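PDB 5KZL: heme oxygenase from Leptospira interrogans, which catalyses the oxygen-dependent breakdown of heme, as heme oxygenases do, giving biliverdin, iron and carbon monoxide. Local coordinates for residues F34-E40 and V146-L151; R46-F51 and I208-L212; A84-D88 and G158-Y162. The protein carries 1 engineered substitution. All blocks are in the same frame, centred on the assembly; numbering follows the deposited sequence.

Contact 1: F34-E40 and V146-L151. With HEM (protoporphyrin IX containing Fe), chain B.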
# COMPACT_ATOMS: atom_id res chain seq x y z
N PHE A 34 16.45 -3.48 -4.88
CA PHE A 34 15.46 -4.47 -4.47
C PHE A 34 15.08 -5.32 -5.70
O PHE A 34 15.09 -6.54 -5.61
CB PHE A 34 14.23 -3.76 -3.87
CG PHE A 34 13.18 -4.54 -3.10
CD1 PHE A 34 13.26 -5.92 -2.98
CD2 PHE A 34 12.11 -3.88 -2.50
CE1 PHE A 34 12.27 -6.64 -2.29
CE2 PHE A 34 11.12 -4.60 -1.81
CZ PHE A 34 11.21 -5.97 -1.71
N MET A 35 14.86 -4.68 -6.87
CA MET A 35 14.52 -5.39 -8.11
C MET A 35 15.67 -6.25 -8.65
O MET A 35 15.42 -7.27 -9.28
CB MET A 35 13.97 -4.44 -9.16
CG MET A 35 12.59 -3.90 -8.81
SD MET A 35 11.41 -5.20 -8.37
CE MET A 35 11.54 -5.19 -6.60
N LYS A 36 16.93 -5.87 -8.34
CA LYS A 36 18.12 -6.62 -8.73
C LYS A 36 18.39 -7.77 -7.74
O LYS A 36 19.25 -8.62 -8.00
CB LYS A 36 19.34 -5.68 -8.84
CG LYS A 36 19.39 -4.85 -10.12
CD LYS A 36 19.96 -5.64 -11.30
CE LYS A 36 20.17 -4.81 -12.54
NZ LYS A 36 21.17 -5.43 -13.44
N GLY A 37 17.64 -7.80 -6.64
CA GLY A 37 17.76 -8.82 -5.60
C GLY A 37 18.72 -8.44 -4.49
O GLY A 37 19.25 -9.31 -3.79
N ILE A 38 18.97 -7.13 -4.34
CA ILE A 38 19.85 -6.55 -3.32
C ILE A 38 19.05 -5.70 -2.33
O ILE A 38 18.41 -4.71 -2.73
CB ILE A 38 21.03 -5.74 -3.94
CG1 ILE A 38 21.90 -6.62 -4.87
CG2 ILE A 38 21.88 -5.05 -2.86
CD1 ILE A 38 22.75 -5.87 -5.80
N LEU A 39 19.12 -6.07 -1.05
CA LEU A 39 18.54 -5.34 0.07
C LEU A 39 19.54 -5.34 1.20
O LEU A 39 20.28 -6.31 1.38
CB LEU A 39 17.24 -5.99 0.59
CG LEU A 39 15.97 -5.87 -0.26
CD1 LEU A 39 14.90 -6.79 0.29
CD2 LEU A 39 15.44 -4.44 -0.29
N GLU A 40 19.53 -4.26 1.99
CA GLU A 40 20.33 -4.14 3.21
C GLU A 40 19.31 -4.11 4.37
O GLU A 40 18.35 -3.33 4.33
CB GLU A 40 21.18 -2.86 3.17
CG GLU A 40 22.23 -2.78 4.28
CD GLU A 40 21.75 -2.26 5.62
OE1 GLU A 40 21.19 -1.14 5.67
OE2 GLU A 40 21.98 -2.95 6.65
N VAL A 146 11.69 -12.28 -3.75
CA VAL A 146 12.81 -11.36 -3.98
C VAL A 146 13.41 -10.97 -2.61
O VAL A 146 14.62 -11.12 -2.41
CB VAL A 146 12.39 -10.12 -4.84
CG1 VAL A 146 13.47 -9.05 -4.85
CG2 VAL A 146 12.02 -10.53 -6.26
N ALA A 147 12.56 -10.54 -1.65
CA ALA A 147 13.01 -10.11 -0.31
C ALA A 147 13.70 -11.23 0.47
O ALA A 147 14.74 -11.00 1.09
CB ALA A 147 11.84 -9.55 0.49
N ALA A 148 13.14 -12.45 0.44
CA ALA A 148 13.70 -13.59 1.17
C ALA A 148 15.08 -13.95 0.61
O ALA A 148 15.97 -14.30 1.37
CB ALA A 148 12.76 -14.79 1.07
N ARG A 149 15.24 -13.83 -0.71
CA ARG A 149 16.47 -14.15 -1.42
C ARG A 149 17.51 -13.04 -1.13
O ARG A 149 18.65 -13.34 -0.78
CB ARG A 149 16.13 -14.27 -2.91
CG ARG A 149 17.33 -14.36 -3.82
CD ARG A 149 16.96 -14.86 -5.20
NE ARG A 149 16.12 -13.94 -5.97
CZ ARG A 149 14.88 -14.23 -6.36
NH1 ARG A 149 14.20 -13.36 -7.10
NH2 ARG A 149 14.32 -15.39 -6.05
N ALA A 150 17.07 -11.77 -1.19
CA ALA A 150 17.92 -10.61 -0.95
C ALA A 150 18.50 -10.56 0.45
O ALA A 150 19.67 -10.22 0.60
CB ALA A 150 17.14 -9.34 -1.21
N LEU A 151 17.68 -10.90 1.47
CA LEU A 151 18.10 -10.86 2.87
C LEU A 151 18.47 -12.22 3.47
O LEU A 151 18.84 -12.30 4.65
CB LEU A 151 17.00 -10.16 3.71
CG LEU A 151 16.78 -8.67 3.42
CD1 LEU A 151 15.49 -8.19 4.03
CD2 LEU A 151 17.96 -7.83 3.88
CHA HEM B . 0.55 -4.14 -10.31
CHB HEM B . 1.19 -0.52 -7.31
CHC HEM B . 5.88 -1.46 -7.34
CHD HEM B . 5.05 -5.50 -9.54
C1A HEM B . 0.33 -3.09 -9.49
C2A HEM B . -0.94 -2.45 -9.34
C3A HEM B . -0.75 -1.42 -8.52
C4A HEM B . 0.60 -1.42 -8.14
CMA HEM B . -1.76 -0.47 -8.02
CAA HEM B . -2.25 -2.85 -9.97
CBA HEM B . -2.39 -2.39 -11.44
CGA HEM B . -3.74 -2.67 -11.93
O1A HEM B . -4.46 -1.78 -12.28
O2A HEM B . -4.11 -3.84 -11.96
C1B HEM B . 2.55 -0.43 -7.06
C2B HEM B . 3.16 0.64 -6.30
C3B HEM B . 4.48 0.36 -6.33
C4B HEM B . 4.65 -0.88 -7.11
CMB HEM B . 2.50 1.78 -5.60
CAB HEM B . 5.57 1.05 -5.76
CBB HEM B . 5.32 2.19 -5.39
C1C HEM B . 6.10 -2.71 -7.80
C2C HEM B . 7.28 -3.48 -7.64
C3C HEM B . 7.03 -4.64 -8.27
C4C HEM B . 5.68 -4.59 -8.77
CMC HEM B . 8.56 -3.06 -6.91
CAC HEM B . 7.97 -5.72 -8.38
CBC HEM B . 7.57 -6.90 -8.62
C1D HEM B . 3.76 -5.41 -10.03
C2D HEM B . 3.16 -6.42 -10.92
C3D HEM B . 1.92 -6.06 -11.10
C4D HEM B . 1.75 -4.81 -10.35
CMD HEM B . 3.82 -7.65 -11.45
CAD HEM B . 0.91 -6.77 -11.97
CBD HEM B . 0.37 -8.01 -11.38
CGD HEM B . -0.64 -8.68 -12.25
O1D HEM B . -1.16 -8.12 -13.13
O2D HEM B . -0.92 -9.82 -11.99
NA HEM B . 1.21 -2.39 -8.77
NB HEM B . 3.49 -1.20 -7.49
NC HEM B . 5.21 -3.41 -8.47
ND HEM B . 2.87 -4.49 -9.72
FE HEM B . 3.19 -2.90 -8.66
O HOH W 1 21.07 -8.24 -0.79
O HOH W 2 2.88 -4.14 -6.77

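Contact 2: R46-F51 and I208-L212. With HEM (protoporphyrin IX containing Fe), chain B.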
# COMPACT_ATOMS: atom_id res chain seq x y z
N ARG A 46 13.68 0.24 7.86
CA ARG A 46 13.21 1.63 7.83
C ARG A 46 12.08 1.77 6.80
O ARG A 46 11.10 2.48 7.05
CB ARG A 46 14.36 2.62 7.54
CG ARG A 46 15.44 2.61 8.64
CD ARG A 46 16.48 3.71 8.48
NE ARG A 46 17.47 3.43 7.44
CZ ARG A 46 18.57 2.70 7.63
NH1 ARG A 46 18.82 2.16 8.82
NH2 ARG A 46 19.42 2.51 6.63
N HIS A 47 12.18 1.03 5.69
CA HIS A 47 11.18 0.98 4.64
C HIS A 47 9.86 0.41 5.25
O HIS A 47 8.80 1.00 5.05
CB HIS A 47 11.75 0.16 3.47
CG HIS A 47 10.77 -0.63 2.68
ND1 HIS A 47 10.13 -0.09 1.58
CD2 HIS A 47 10.42 -1.94 2.79
CE1 HIS A 47 9.40 -1.07 1.07
NE2 HIS A 47 9.51 -2.18 1.79
N LEU A 48 9.95 -0.68 6.06
CA LEU A 48 8.77 -1.24 6.75
C LEU A 48 8.20 -0.26 7.78
O LEU A 48 6.99 -0.25 7.97
CB LEU A 48 9.04 -2.60 7.46
CG LEU A 48 9.52 -3.77 6.58
CD1 LEU A 48 10.00 -4.93 7.44
CD2 LEU A 48 8.46 -4.22 5.58
N GLU A 49 9.05 0.56 8.43
CA GLU A 49 8.56 1.53 9.42
C GLU A 49 7.67 2.54 8.76
O GLU A 49 6.62 2.85 9.31
CB GLU A 49 9.71 2.26 10.08
CG GLU A 49 10.51 1.37 10.99
CD GLU A 49 11.71 2.07 11.58
OE1 GLU A 49 12.04 3.18 11.14
OE2 GLU A 49 12.30 1.50 12.52
N ALA A 50 8.10 3.08 7.60
CA ALA A 50 7.32 4.06 6.84
C ALA A 50 5.96 3.45 6.46
O ALA A 50 4.95 4.11 6.64
CB ALA A 50 8.08 4.51 5.60
N PHE A 51 5.95 2.18 5.98
CA PHE A 51 4.70 1.49 5.63
C PHE A 51 3.84 1.25 6.87
O PHE A 51 2.63 1.40 6.79
CB PHE A 51 4.98 0.17 4.90
CG PHE A 51 5.28 0.32 3.42
CD1 PHE A 51 4.75 1.37 2.68
CD2 PHE A 51 6.03 -0.65 2.74
CE1 PHE A 51 5.00 1.49 1.31
CE2 PHE A 51 6.23 -0.56 1.37
CZ PHE A 51 5.75 0.52 0.66
N ILE A 208 8.54 8.53 0.13
CA ILE A 208 9.07 7.69 1.21
C ILE A 208 10.25 6.84 0.71
O ILE A 208 11.23 6.69 1.43
CB ILE A 208 8.00 6.85 1.99
CG1 ILE A 208 7.25 5.87 1.09
CG2 ILE A 208 7.02 7.76 2.76
CD1 ILE A 208 6.19 4.97 1.79
N PHE A 209 10.21 6.36 -0.56
CA PHE A 209 11.31 5.58 -1.14
C PHE A 209 12.58 6.42 -1.32
O PHE A 209 13.70 5.89 -1.16
CB PHE A 209 10.91 4.87 -2.45
CG PHE A 209 9.78 3.86 -2.37
CD1 PHE A 209 9.50 3.18 -1.18
CD2 PHE A 209 9.01 3.56 -3.48
CE1 PHE A 209 8.46 2.25 -1.11
CE2 PHE A 209 7.98 2.62 -3.42
CZ PHE A 209 7.71 1.98 -2.24
N SER A 210 12.39 7.74 -1.62
CA SER A 210 13.45 8.74 -1.82
C SER A 210 14.32 8.90 -0.58
O SER A 210 15.46 9.32 -0.69
CB SER A 210 12.84 10.10 -2.19
OG SER A 210 12.58 10.90 -1.05
N GLU A 211 13.76 8.61 0.60
CA GLU A 211 14.47 8.77 1.87
C GLU A 211 15.45 7.66 2.19
O GLU A 211 16.33 7.86 3.04
CB GLU A 211 13.47 8.86 3.00
CG GLU A 211 12.74 10.17 3.06
CD GLU A 211 11.69 10.22 4.15
OE1 GLU A 211 11.07 9.16 4.41
OE2 GLU A 211 11.42 11.32 4.67
N LEU A 212 15.26 6.48 1.59
CA LEU A 212 15.99 5.25 1.89
C LEU A 212 17.40 5.18 1.30
O LEU A 212 17.72 6.02 0.45
CB LEU A 212 15.16 4.03 1.48
CG LEU A 212 13.80 3.94 2.18
CD1 LEU A 212 12.83 3.03 1.43
CD2 LEU A 212 13.95 3.49 3.63
OXT LEU A 212 18.21 4.38 1.80
CHA HEM B . 0.55 -4.14 -10.31
CHB HEM B . 1.19 -0.52 -7.31
CHC HEM B . 5.88 -1.46 -7.34
CHD HEM B . 5.05 -5.50 -9.54
C1A HEM B . 0.33 -3.09 -9.49
C2A HEM B . -0.94 -2.45 -9.34
C3A HEM B . -0.75 -1.42 -8.52
C4A HEM B . 0.60 -1.42 -8.14
CMA HEM B . -1.76 -0.47 -8.02
CAA HEM B . -2.25 -2.85 -9.97
CBA HEM B . -2.39 -2.39 -11.44
CGA HEM B . -3.74 -2.67 -11.93
O1A HEM B . -4.46 -1.78 -12.28
O2A HEM B . -4.11 -3.84 -11.96
C1B HEM B . 2.55 -0.43 -7.06
C2B HEM B . 3.16 0.64 -6.30
C3B HEM B . 4.48 0.36 -6.33
C4B HEM B . 4.65 -0.88 -7.11
CMB HEM B . 2.50 1.78 -5.60
CAB HEM B . 5.57 1.05 -5.76
CBB HEM B . 5.32 2.19 -5.39
C1C HEM B . 6.10 -2.71 -7.80
C2C HEM B . 7.28 -3.48 -7.64
C3C HEM B . 7.03 -4.64 -8.27
C4C HEM B . 5.68 -4.59 -8.77
CMC HEM B . 8.56 -3.06 -6.91
CAC HEM B . 7.97 -5.72 -8.38
CBC HEM B . 7.57 -6.90 -8.62
C1D HEM B . 3.76 -5.41 -10.03
C2D HEM B . 3.16 -6.42 -10.92
C3D HEM B . 1.92 -6.06 -11.10
C4D HEM B . 1.75 -4.81 -10.35
CMD HEM B . 3.82 -7.65 -11.45
CAD HEM B . 0.91 -6.77 -11.97
CBD HEM B . 0.37 -8.01 -11.38
CGD HEM B . -0.64 -8.68 -12.25
O1D HEM B . -1.16 -8.12 -13.13
O2D HEM B . -0.92 -9.82 -11.99
NA HEM B . 1.21 -2.39 -8.77
NB HEM B . 3.49 -1.20 -7.49
NC HEM B . 5.21 -3.41 -8.47
ND HEM B . 2.87 -4.49 -9.72
FE HEM B . 3.19 -2.90 -8.66
O HOH W 2 2.88 -4.14 -6.77

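Contact 3: A84-D88 and G158-Y162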
# COMPACT_ATOMS: atom_id res chain seq x y z
N ALA A 84 0.56 -7.26 9.88
CA ALA A 84 1.60 -7.98 9.13
C ALA A 84 2.91 -7.20 9.24
O ALA A 84 3.95 -7.79 9.52
CB ALA A 84 1.20 -8.12 7.67
N LEU A 85 2.84 -5.85 9.10
CA LEU A 85 3.99 -4.94 9.23
C LEU A 85 4.62 -5.00 10.61
O LEU A 85 5.84 -5.14 10.72
CB LEU A 85 3.62 -3.51 8.81
CG LEU A 85 3.50 -3.38 7.28
CD1 LEU A 85 2.69 -2.19 6.88
CD2 LEU A 85 4.87 -3.35 6.61
N LEU A 86 3.78 -4.97 11.67
CA LEU A 86 4.25 -5.09 13.07
C LEU A 86 5.03 -6.38 13.28
O LEU A 86 6.09 -6.36 13.93
CB LEU A 86 3.04 -5.10 14.03
CG LEU A 86 2.54 -3.75 14.44
CD1 LEU A 86 1.26 -3.90 15.24
CD2 LEU A 86 3.65 -2.92 15.20
N GLU A 87 4.52 -7.49 12.72
CA GLU A 87 5.17 -8.79 12.82
C GLU A 87 6.53 -8.80 12.13
O GLU A 87 7.51 -9.22 12.73
CB GLU A 87 4.26 -9.88 12.27
CG GLU A 87 4.75 -11.26 12.65
CD GLU A 87 3.92 -12.37 12.07
OE1 GLU A 87 2.85 -12.68 12.65
OE2 GLU A 87 4.33 -12.92 11.03
N ASP A 88 6.62 -8.26 10.90
CA ASP A 88 7.91 -8.17 10.19
C ASP A 88 8.86 -7.25 10.95
O ASP A 88 10.02 -7.59 11.08
CB ASP A 88 7.73 -7.69 8.74
CG ASP A 88 6.99 -8.69 7.87
OD1 ASP A 88 6.88 -9.87 8.28
OD2 ASP A 88 6.55 -8.31 6.78
N GLY A 158 9.82 -12.83 8.34
CA GLY A 158 10.04 -11.47 7.86
C GLY A 158 9.39 -11.09 6.55
O GLY A 158 9.82 -10.12 5.94
N ILE A 159 8.35 -11.82 6.12
CA ILE A 159 7.65 -11.55 4.86
C ILE A 159 6.13 -11.52 5.05
O ILE A 159 5.42 -11.63 4.05
CB ILE A 159 8.03 -12.60 3.76
CG1 ILE A 159 7.75 -14.06 4.27
CG2 ILE A 159 9.46 -12.39 3.26
CD1 ILE A 159 7.58 -15.10 3.20
N SER A 160 5.62 -11.37 6.31
CA SER A 160 4.16 -11.33 6.55
C SER A 160 3.50 -10.22 5.72
O SER A 160 2.38 -10.42 5.24
CB SER A 160 3.84 -11.19 8.04
OG SER A 160 2.43 -11.22 8.24
N PHE A 161 4.20 -9.10 5.48
CA PHE A 161 3.64 -8.00 4.69
C PHE A 161 3.14 -8.42 3.31
O PHE A 161 2.19 -7.84 2.80
CB PHE A 161 4.65 -6.85 4.59
CG PHE A 161 4.25 -5.68 3.73
CD1 PHE A 161 3.08 -4.97 3.99
CD2 PHE A 161 5.08 -5.24 2.70
CE1 PHE A 161 2.73 -3.85 3.22
CE2 PHE A 161 4.74 -4.11 1.93
CZ PHE A 161 3.57 -3.42 2.21
N TYR A 162 3.77 -9.43 2.70
CA TYR A 162 3.40 -9.88 1.36
C TYR A 162 2.37 -11.00 1.32
O TYR A 162 2.00 -11.42 0.22
CB TYR A 162 4.66 -10.34 0.62
CG TYR A 162 5.76 -9.30 0.64
CD1 TYR A 162 5.66 -8.14 -0.11
CD2 TYR A 162 6.89 -9.48 1.43
CE1 TYR A 162 6.65 -7.16 -0.05
CE2 TYR A 162 7.89 -8.51 1.49
CZ TYR A 162 7.77 -7.36 0.73
OH TYR A 162 8.74 -6.40 0.79
O HOH W 3 6.97 -11.91 10.01
O HOH W 4 1.33 -11.59 10.61
O HOH W 5 8.87 -7.81 5.14

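Contact 1: F34-E40 and V146-L151
Leu39 and Ala150 bring the turn after helix 29-36 onto the last turns of helix 125-151, and apolar packing carries most of the join. The CD1 methyl of Leu39 rests 3.7 Å from CB of Ala150 and also reaches Ala147, while CB of Leu39 meets CD2 of Leu151 at 3.8 Å. In the last turn of helix 29-36, the Phe34 ring has CG anti to the backbone N (chi1 -167°), which carries CE1 to Ala147: the backbone N of Ala147 lies at the ring edge, in plane. Within its own segment the ring is sandwiched, Met35 CE over one face and Leu39 CD2 over the other, each displaced toward the rim. Val146 CG1 comes obliquely to CD1 of Phe34 at 3.7 Å.

Polar contacts are few. Gly37 ends helix 29-36 in a Schellman motif, and its positive phi of 92° suits glycine, since a side chain would run into the preceding carbonyl. With no side chain there, the turn comes close to helix 125-151: Gly37 O makes a CA-H...O contact with Ala150 CA at 3.4 Å. Water 1 bridges the segments, accepting from Leu39 N at 2.9 Å and donating to Ala150 O at 2.8 Å.

Met35 SD lies 3.5 Å from CAC of the heme. With no direct hydrogen bond across it, the contact depends on glycine and alanine allowing close approach, on Leu39 packed against Ala147, Ala150 and Leu151, and on one water bridging a backbone N-H and a backbone carbonyl.

Contact 2: R46-F51 and I208-L212
The heme pocket of this all-helical heme oxygenase fold reaches into the contact through Phe209, where the C-terminal end of the chain packs against helix 41-64. CE2 of Phe209 lies 3.3 Å from the vinyl carbon CBB of the heme, and CAB of the same vinyl lies at the ring edge, in plane. A flat, apolar side chain suits this position, where its rim meets both a heme vinyl and the side chains of helix 41-64. Farther round the same rim, CE1 of Phe209 touches CZ of Phe51 at 3.7 Å; the two ring planes stand at 84°, their centroids 6.0 Å apart.

Ile208 fills the next place along. CG1 takes the crowded position between the backbone N and the carbonyl carbon (chi1 61°), and the extended arm beyond it sends CD1 to CE1 of Phe51 at 3.7 Å, with Ala50 small enough to leave room for it.

His47 presents its ring edge to Phe209, CE1 of Phe209 lying in the imidazole plane. Phe30 and Tyr44 also meet this ring. Leu212, the last residue, sets its two methyls against His47: CD2 lies 3.7 Å from N of His47, and CD1 lies 3.7 Å from CB of His47.

Contact 3: A84-D88 and G158-Y162
Asp88 takes two consecutive backbone N-H groups with the two oxygens of its carboxylate. Ser160 N donates to the syn lone pair of OD1 at 2.8 Å, on a rather bent path (137° at the hydrogen). Phe161 N donates to OD2, also at 2.8 Å and straighter at 159°, arriving on the syn side but 28° out of the carboxylate plane. CG of Asp88 lies anti to its carbonyl carbon, which holds the carboxylate against the start of the 3-10 segment 160-162. Two N-H donors at the start of a helical segment would be expected to favour the charged form of the acid.

Waters complete the grip. Water 3 donates to OD1 of Asp88 and to OE2 of Glu87; water 5 donates to OD2 of Asp88 and to O of Gly158. Each carboxylate oxygen of the buried Asp88 thus has one N-H and one water. Gly158 has a positive phi, which favours glycine.

Farther out, CB of Ala84 packs 3.4 Å from OG of Ser160, a close approach that the small alanine permits. Leu85 and Phe161 run side by side, and CD2 of Leu85 makes a CH-pi contact over one face of the Phe161 ring, displaced toward the rim and 4.0 Å from the ring centroid. An aspartate of helix 82-93 binding two successive N-H groups at the start of a 3-10 segment ties the loop between helices 125-151 and 170-183 to this helical fold.

Overall arrangement
Helix 41-64 supplies one side of contact 2 and touches the other two; the centres of the three contacts lie 14 to 15 Å apart. Contacts 1 and 2 both reach the heme, through Met35 and Phe209, and helix 29-36 is followed in the chain by helix 41-64. Contact 3 stands farther off, the Phe161 side chain about 9 Å from the heme, but it meets contact 2 where CD2 of Phe51 lies 3.7 Å from CZ of Phe161 and CD2 of Leu48 lies 3.8 Å from CD2 of Leu85. Contact 3 also touches contact 1: OH of Tyr162 packs 3.5 Å from CZ of Phe34 and is hydrogen-bonded to Tyr44. Aromatic side chains thus connect the heme-side contacts with the loop 158-162.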